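Local coordinates for protein 6-aminohexanoate-dimer hydrolase (Bacillus anthracis, PDB 4GB7) that probably hydrolyses amide bonds such as that of the 6-aminohexanoate linear dimer, as a putative serine hydrolase of the beta-lactamase clan, at residues 313-316 and 317-320. Numbering follows the deposited sequence.
Sequences FGQL and LLNN. With NO3 (nitrate ion), chain C.
Gln315 reaches one helical turn on to Asn319, and its side chain is worth following outward. CB starts off away from residues 317-320; CG, anti to the backbone N (chi1 -178°), lies beside the Asn319 carboxamide, and the bend at chi2 (66°) carries the amide toward the C-terminal end of the helix. There OE1 lies against CD2 of Leu318 at 3.7 Å, while NE2 donates to OD1 of Asn319 at 3.0 Å. That bond is fairly straight at the hydrogen but meets the carbonyl well off its plane, the two amides being turned 63° against each other. NE2 also donates to O1 of the nitrate, again at 3.0 Å and nearly straight; the ion, probably from the crystallisation liquor, sits too close to Asn319 ND2, so its exact position is doubtful.

On the buried flank, in one of two modelled conformers, Leu317 brings CD1 obliquely against the Phe313 ring, 3.3 Å from CE2, a closeness therefore doubtful. Phe313 also stacks on Phe145, and Leu317 continues onto Ile381 of strand 377-382 and Ile333 of helix 332-338. One side of the helix is thus apolar and packed inward, whereas Gln315 and Asn319 form a polar, partly exposed edge.

Beneath the side chains the backbone keeps its helical bonds up to Asn319, whose N donates to Gln315 O at 2.9 Å and more weakly to Leu316 O. Asn319 then leaves helical geometry, and Asn320 takes a positive phi with its N bonded to Leu317 O at 2.9 Å. The Asn320 amide oxygen is held by Thr334 and Lys338, tying the turn to helix 332-338. With Gly321 N returning to Leu316 O, this is a Schellman motif, Asn320 as its C-prime residue, closing helix 307-318 of the beta-lactamase-like fold.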
ATOM      1  N   PHE A 313      -6.063  -2.259 -10.817  1.00 13.62           N
ATOM      2  CA  PHE A 313      -6.767  -2.343  -9.522  1.00 16.69           C
ATOM      3  C   PHE A 313      -7.391  -0.964  -9.141  1.00 15.00           C
ATOM      4  O   PHE A 313      -8.486  -0.857  -8.676  1.00 17.78           O
ATOM      5  CB  PHE A 313      -5.806  -2.766  -8.433  1.00 15.46           C
ATOM      6  CG  PHE A 313      -6.432  -2.827  -7.069  1.00 16.16           C
ATOM      7  CD1 PHE A 313      -7.334  -3.821  -6.786  1.00 17.25           C
ATOM      8  CD2 PHE A 313      -6.118  -1.909  -6.062  1.00 17.08           C
ATOM      9  CE1 PHE A 313      -7.897  -3.910  -5.536  1.00 19.77           C
ATOM     10  CE2 PHE A 313      -6.691  -2.000  -4.798  1.00 18.00           C
ATOM     11  CZ  PHE A 313      -7.570  -2.994  -4.541  1.00 19.14           C
ATOM     12  N   GLY A 314      -6.653   0.107  -9.418  1.00 15.74           N
ATOM     13  CA  GLY A 314      -7.166   1.448  -9.233  1.00 16.58           C
ATOM     14  C   GLY A 314      -8.449   1.708 -10.004  1.00 15.95           C
ATOM     15  O   GLY A 314      -9.409   2.294  -9.482  1.00 18.93           O
ATOM     16  N   GLN A 315      -8.435   1.291 -11.269  1.00 17.17           N
ATOM     17  CA  GLN A 315      -9.589   1.454 -12.160  1.00 16.85           C
ATOM     18  C   GLN A 315     -10.757   0.628 -11.593  1.00 16.28           C
ATOM     19  O   GLN A 315     -11.885   1.090 -11.639  1.00 17.19           O
ATOM     20  CB  GLN A 315      -9.275   1.017 -13.576  1.00 15.97           C
ATOM     21  CG  GLN A 315     -10.423   1.209 -14.539  1.00 16.55           C
ATOM     22  CD  GLN A 315     -10.753   2.652 -14.747  1.00 17.51           C
ATOM     23  OE1 GLN A 315      -9.855   3.516 -14.745  1.00 20.50           O
ATOM     24  NE2 GLN A 315     -12.013   2.924 -15.029  1.00 19.49           N
ATOM     25  N   LEU A 316     -10.478  -0.550 -11.046  1.00 17.93           N
ATOM     26  CA  LEU A 316     -11.522  -1.363 -10.436  1.00 18.48           C
ATOM     27  C   LEU A 316     -12.220  -0.591  -9.330  1.00 18.98           C
ATOM     28  O   LEU A 316     -13.459  -0.605  -9.241  1.00 20.23           O
ATOM     29  CB  LEU A 316     -10.942  -2.647  -9.866  1.00 17.15           C
ATOM     30  CG  LEU A 316     -11.923  -3.601  -9.190  1.00 15.60           C
ATOM     31  CD1 LEU A 316     -12.941  -4.116 -10.191  1.00 19.81           C
ATOM     32  CD2 LEU A 316     -11.172  -4.731  -8.499  1.00 17.10           C
ATOM     33  N   LEU A 317     -11.445   0.121  -8.522  1.00 18.02           N
ATOM     34  CA  LEU A 317     -11.989   0.881  -7.411  0.60 18.50           C
ATOM     35  C   LEU A 317     -12.680   2.140  -7.914  1.00 18.57           C
ATOM     36  O   LEU A 317     -13.724   2.538  -7.418  1.00 21.72           O
ATOM     37  CB  LEU A 317     -10.899   1.183  -6.398  0.60 21.43           C
ATOM     38  CG  LEU A 317     -10.646   0.005  -5.455  0.60 26.19           C
ATOM     39  CD1 LEU A 317      -9.250   0.069  -4.882  0.60 32.24           C
ATOM     40  CD2 LEU A 317     -11.726  -0.066  -4.364  0.60 28.34           C
ATOM     41  N   LEU A 318     -12.108   2.757  -8.938  1.00 20.64           N
ATOM     42  CA  LEU A 318     -12.779   3.865  -9.571  1.00 18.42           C
ATOM     43  C   LEU A 318     -14.178   3.457 -10.049  1.00 22.98           C
ATOM     44  O   LEU A 318     -15.132   4.233  -9.936  1.00 24.22           O
ATOM     45  CB  LEU A 318     -11.901   4.436 -10.682  1.00 21.89           C
ATOM     46  CG  LEU A 318     -12.401   5.684 -11.340  1.00 22.95           C
ATOM     47  CD1 LEU A 318     -12.514   6.872 -10.334  1.00 22.85           C
ATOM     48  CD2 LEU A 318     -11.479   6.010 -12.530  1.00 19.64           C
ATOM     49  N   ASN A 319     -14.307   2.204 -10.466  1.00 20.30           N
ATOM     50  CA  ASN A 319     -15.568   1.638 -10.930  1.00 19.96           C
ATOM     51  C   ASN A 319     -16.285   0.885  -9.855  1.00 19.60           C
ATOM     52  O   ASN A 319     -17.121   0.024 -10.152  1.00 21.75           O
ATOM     53  CB  ASN A 319     -15.310   0.733 -12.131  1.00 20.51           C
ATOM     54  CG  ASN A 319     -14.756   1.484 -13.332  1.00 25.23           C
ATOM     55  OD1 ASN A 319     -13.989   0.919 -14.095  1.00 26.24           O
ATOM     56  ND2 ASN A 319     -15.144   2.746 -13.511  1.00 29.92           N
ATOM     57  N   ASN A 320     -16.003   1.231  -8.600  1.00 20.53           N
ATOM     58  CA  ASN A 320     -16.781   0.693  -7.480  1.00 18.46           C
ATOM     59  C   ASN A 320     -16.816  -0.836  -7.409  1.00 19.58           C
ATOM     60  O   ASN A 320     -17.818  -1.454  -6.974  1.00 21.09           O
ATOM     61  CB  ASN A 320     -18.183   1.304  -7.474  1.00 21.88           C
ATOM     62  CG  ASN A 320     -18.140   2.821  -7.534  1.00 25.61           C
ATOM     63  OD1 ASN A 320     -17.408   3.461  -6.753  1.00 26.85           O
ATOM     64  ND2 ASN A 320     -18.874   3.406  -8.480  1.00 28.64           N
TER
HETATM   65  N   NO3 C 602     -14.155   5.538 -15.537  1.00 29.21           N
HETATM   66  O1  NO3 C 602     -13.102   5.532 -16.126  1.00 33.65           O
HETATM   67  O2  NO3 C 602     -14.497   4.438 -14.752  1.00 45.35           O
HETATM   68  O3  NO3 C 602     -15.028   6.631 -15.672  1.00 47.09           O